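Local atomic coordinates of putative histidinol-phosphate aminotransferase (PDB entry 3LY1), a protein that probably acts as a pyridoxal-phosphate-dependent transaminase, possibly on histidinol phosphate, and carries its cofactor in the crystal. Residues L147-N152 against T156-D161. Residues are numbered along the deposited sequence; the frame is centred on the assembly and turned at random.
With PLP (pyridoxal-5'-phosphate), chain E.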
ATOM      1  N   LEU A 147      -0.460  13.226 -17.816  1.00 12.56           N
ATOM      2  CA  LEU A 147      -1.128  12.873 -19.056  1.00 13.16           C
ATOM      3  C   LEU A 147      -1.679  11.460 -18.918  1.00 12.78           C
ATOM      4  O   LEU A 147      -0.937  10.503 -18.827  1.00 13.06           O
ATOM      5  CB  LEU A 147      -0.157  12.921 -20.231  1.00 13.38           C
ATOM      6  CG  LEU A 147       0.556  14.240 -20.559  1.00 13.73           C
ATOM      7  CD1 LEU A 147       1.538  14.013 -21.734  1.00 13.18           C
ATOM      8  CD2 LEU A 147      -0.437  15.383 -20.859  1.00 12.22           C
ATOM      9  N   VAL A 148      -2.989  11.370 -18.838  1.00 13.10           N
ATOM     10  CA  VAL A 148      -3.689  10.091 -18.781  1.00 12.48           C
ATOM     11  C   VAL A 148      -4.103   9.712 -20.182  1.00 13.35           C
ATOM     12  O   VAL A 148      -4.762  10.515 -20.894  1.00 12.16           O
ATOM     13  CB  VAL A 148      -4.899  10.176 -17.801  1.00 12.21           C
ATOM     14  CG1 VAL A 148      -5.544   8.765 -17.661  1.00 12.84           C
ATOM     15  CG2 VAL A 148      -4.433  10.750 -16.437  1.00 12.02           C
ATOM     16  N   ASN A 149      -3.752   8.483 -20.583  1.00 12.57           N
ATOM     17  CA  ASN A 149      -3.833   8.074 -21.970  1.00 13.27           C
ATOM     18  C   ASN A 149      -4.032   6.585 -22.039  1.00 12.83           C
ATOM     19  O   ASN A 149      -3.075   5.857 -21.853  1.00 13.17           O
ATOM     20  CB  ASN A 149      -2.530   8.403 -22.733  1.00 12.66           C
ATOM     21  CG  ASN A 149      -2.725   8.461 -24.241  1.00 15.07           C
ATOM     22  OD1 ASN A 149      -3.839   8.780 -24.727  1.00 15.03           O
ATOM     23  ND2 ASN A 149      -1.657   8.108 -25.010  1.00 15.76           N
ATOM     24  N   PRO A 150      -5.267   6.110 -22.308  1.00 14.14           N
ATOM     25  CA  PRO A 150      -6.544   6.792 -22.542  1.00 14.23           C
ATOM     26  C   PRO A 150      -6.982   7.590 -21.344  1.00 14.08           C
ATOM     27  O   PRO A 150      -6.727   7.166 -20.247  1.00 15.32           O
ATOM     28  CB  PRO A 150      -7.528   5.632 -22.763  1.00 14.77           C
ATOM     29  CG  PRO A 150      -6.714   4.499 -23.243  1.00 14.65           C
ATOM     30  CD  PRO A 150      -5.371   4.665 -22.554  1.00 13.19           C
ATOM     31  N   ASN A 151      -7.609   8.736 -21.562  1.00 14.24           N
ATOM     32  CA  ASN A 151      -8.050   9.603 -20.475  1.00 14.62           C
ATOM     33  C   ASN A 151      -9.255   9.004 -19.763  1.00 14.16           C
ATOM     34  O   ASN A 151     -10.066   8.355 -20.383  1.00 14.69           O
ATOM     35  CB  ASN A 151      -8.365  11.008 -21.011  1.00 14.15           C
ATOM     36  CG  ASN A 151      -8.562  12.042 -19.904  1.00 15.61           C
ATOM     37  OD1 ASN A 151      -7.876  12.017 -18.874  1.00 14.08           O
ATOM     38  ND2 ASN A 151      -9.484  12.975 -20.130  1.00 17.74           N
ATOM     39  N   ASN A 152      -9.355   9.290 -18.476  1.00 14.34           N
ATOM     40  CA  ASN A 152     -10.509   8.985 -17.639  1.00 14.66           C
ATOM     41  C   ASN A 152     -10.935  10.342 -17.175  1.00 15.70           C
ATOM     42  O   ASN A 152     -10.139  11.040 -16.528  1.00 15.61           O
ATOM     43  CB  ASN A 152     -10.081   8.061 -16.475  1.00 15.24           C
ATOM     44  CG  ASN A 152     -11.217   7.754 -15.477  1.00 17.50           C
ATOM     45  OD1 ASN A 152     -12.366   8.128 -15.691  1.00 16.48           O
ATOM     46  ND2 ASN A 152     -10.886   7.044 -14.385  1.00 15.91           N
ATOM     47  N   THR A 156     -10.804   8.800 -24.355  1.00 15.99           N
ATOM     48  CA  THR A 156     -10.102   9.030 -25.605  1.00 15.61           C
ATOM     49  C   THR A 156      -8.597   8.893 -25.438  1.00 15.45           C
ATOM     50  O   THR A 156      -8.061   9.014 -24.342  1.00 14.78           O
ATOM     51  CB  THR A 156     -10.417  10.414 -26.145  1.00 15.07           C
ATOM     52  OG1 THR A 156     -10.151  11.420 -25.131  1.00 16.76           O
ATOM     53  CG2 THR A 156     -11.927  10.458 -26.545  1.00 16.10           C
ATOM     54  N   ILE A 157      -7.929   8.659 -26.557  1.00 15.24           N
ATOM     55  CA  ILE A 157      -6.465   8.730 -26.618  1.00 15.13           C
ATOM     56  C   ILE A 157      -5.991  10.028 -27.267  1.00 14.96           C
ATOM     57  O   ILE A 157      -6.723  10.672 -28.038  1.00 15.10           O
ATOM     58  CB  ILE A 157      -5.850   7.511 -27.347  1.00 13.88           C
ATOM     59  CG1 ILE A 157      -6.330   7.404 -28.802  1.00 16.41           C
ATOM     60  CG2 ILE A 157      -6.125   6.219 -26.542  1.00 14.35           C
ATOM     61  CD1 ILE A 157      -5.426   8.127 -29.854  1.00 15.84           C
ATOM     62  N   THR A 158      -4.767  10.405 -26.910  1.00 14.62           N
ATOM     63  CA  THR A 158      -4.021  11.465 -27.556  1.00 14.64           C
ATOM     64  C   THR A 158      -3.014  10.755 -28.456  1.00 14.81           C
ATOM     65  O   THR A 158      -2.276   9.900 -27.999  1.00 15.42           O
ATOM     66  CB  THR A 158      -3.295  12.303 -26.517  1.00 14.25           C
ATOM     67  OG1 THR A 158      -4.260  12.859 -25.613  1.00 16.42           O
ATOM     68  CG2 THR A 158      -2.491  13.464 -27.188  1.00 14.33           C
ATOM     69  N   PRO A 159      -3.006  11.071 -29.762  1.00 15.87           N
ATOM     70  CA  PRO A 159      -2.031  10.403 -30.650  1.00 15.29           C
ATOM     71  C   PRO A 159      -0.571  10.481 -30.195  1.00 15.11           C
ATOM     72  O   PRO A 159      -0.112  11.534 -29.729  1.00 14.86           O
ATOM     73  CB  PRO A 159      -2.216  11.137 -31.973  1.00 15.67           C
ATOM     74  CG  PRO A 159      -3.587  11.705 -31.921  1.00 16.75           C
ATOM     75  CD  PRO A 159      -3.777  12.094 -30.480  1.00 16.26           C
ATOM     76  N   ALA A 160       0.174   9.392 -30.369  1.00 14.55           N
ATOM     77  CA  ALA A 160       1.590   9.397 -29.979  1.00 15.44           C
ATOM     78  C   ALA A 160       2.424  10.474 -30.685  1.00 16.07           C
ATOM     79  O   ALA A 160       3.370  11.023 -30.076  1.00 16.66           O
ATOM     80  CB  ALA A 160       2.209   8.041 -30.186  1.00 14.60           C
ATOM     81  N   ASP A 161       2.074  10.830 -31.924  1.00 15.98           N
ATOM     82  CA  ASP A 161       2.891  11.807 -32.650  1.00 17.37           C
ATOM     83  C   ASP A 161       2.699  13.244 -32.156  1.00 17.40           C
ATOM     84  O   ASP A 161       3.406  14.150 -32.568  1.00 17.59           O
ATOM     85  CB  ASP A 161       2.749  11.670 -34.180  1.00 18.40           C
ATOM     86  CG  ASP A 161       1.363  12.007 -34.708  1.00 21.69           C
ATOM     87  OD1 ASP A 161       0.476  12.406 -33.907  1.00 28.34           O
ATOM     88  OD2 ASP A 161       1.169  11.897 -35.959  1.00 26.63           O
TER
HETATM   89  N1  PLP E 500      -5.085   5.968 -13.108  1.00 22.27           N
HETATM   90  C2  PLP E 500      -6.322   6.078 -13.709  1.00 23.66           C
HETATM   91  C2A PLP E 500      -6.434   6.857 -14.996  1.00 21.62           C
HETATM   92  C3  PLP E 500      -7.422   5.493 -13.082  1.00 23.38           C
HETATM   93  O3  PLP E 500      -8.643   5.616 -13.663  1.00 23.50           O
HETATM   94  C4  PLP E 500      -7.254   4.804 -11.860  1.00 29.17           C
HETATM   95  C4A PLP E 500      -8.404   4.055 -11.237  1.00 33.61           C
HETATM   96  O4A PLP E 500      -9.440   4.687 -11.114  1.00 41.58           O
HETATM   97  C5  PLP E 500      -5.992   4.715 -11.262  1.00 23.83           C
HETATM   98  C6  PLP E 500      -4.920   5.327 -11.913  1.00 22.61           C
HETATM   99  C5A PLP E 500      -5.758   4.004  -9.947  1.00 26.61           C
HETATM  100  O4P PLP E 500      -6.056   2.595  -9.966  1.00 24.18           O
HETATM  101  P   PLP E 500      -5.255   1.569  -9.043  1.00 23.16           P
HETATM  102  O1P PLP E 500      -4.803   2.195  -7.761  1.00 23.75           O
HETATM  103  O2P PLP E 500      -4.119   1.156  -9.941  1.00 25.58           O
HETATM  104  O3P PLP E 500      -6.282   0.464  -8.854  1.00 27.13           O
HETATM  105  O   HOH W   1      -5.247  10.994 -23.667  1.00 15.61           O
HETATM  106  O   HOH W   2      -0.367   7.813 -27.642  1.00 13.49           O
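The side-chain oxygen OD1 of N149 is gripped twice: the backbone N of T158 donates to it at 2.9 Å, nearly straight (168°) though tilted from the amide plane, and a water donates a second hydrogen bond to it at 2.8 Å. That water bridges the end of strand 143-148 to the T158 hydroxyl, donating to V148 O and accepting from T158 OG1. At the other end of the amide, N149 ND2 donates to a second water, which in turn donates to T158 O, so direct and water-mediated bonds together hold the amide in one orientation, with oxygen and nitrogen each matched to a partner. CG roughly anti to the backbone N (chi1 -159°) carries the amide over to residues 157-158, just ahead of helix 160-168. A backbone bond from N151 N to T156 O, 2.8 Å long, closes the loop; P150 CA adds a CA-H...O contact of 3.2 Å to the same oxygen. The ring of P150, which follows a cis peptide bond, meets I157 at an angle, CG to CG2 3.8 Å. One residue beyond N151, N152 ND2 donates to O3 of pyridoxal phosphate at 2.8 Å, while OD1 of N152 is hydrogen-bonded to NH1 of R329. The arrangement is the strand-to-helix loop of a beta-alpha-beta unit, with the cofactor-binding asparagine characteristic of fold-type I aminotransferases.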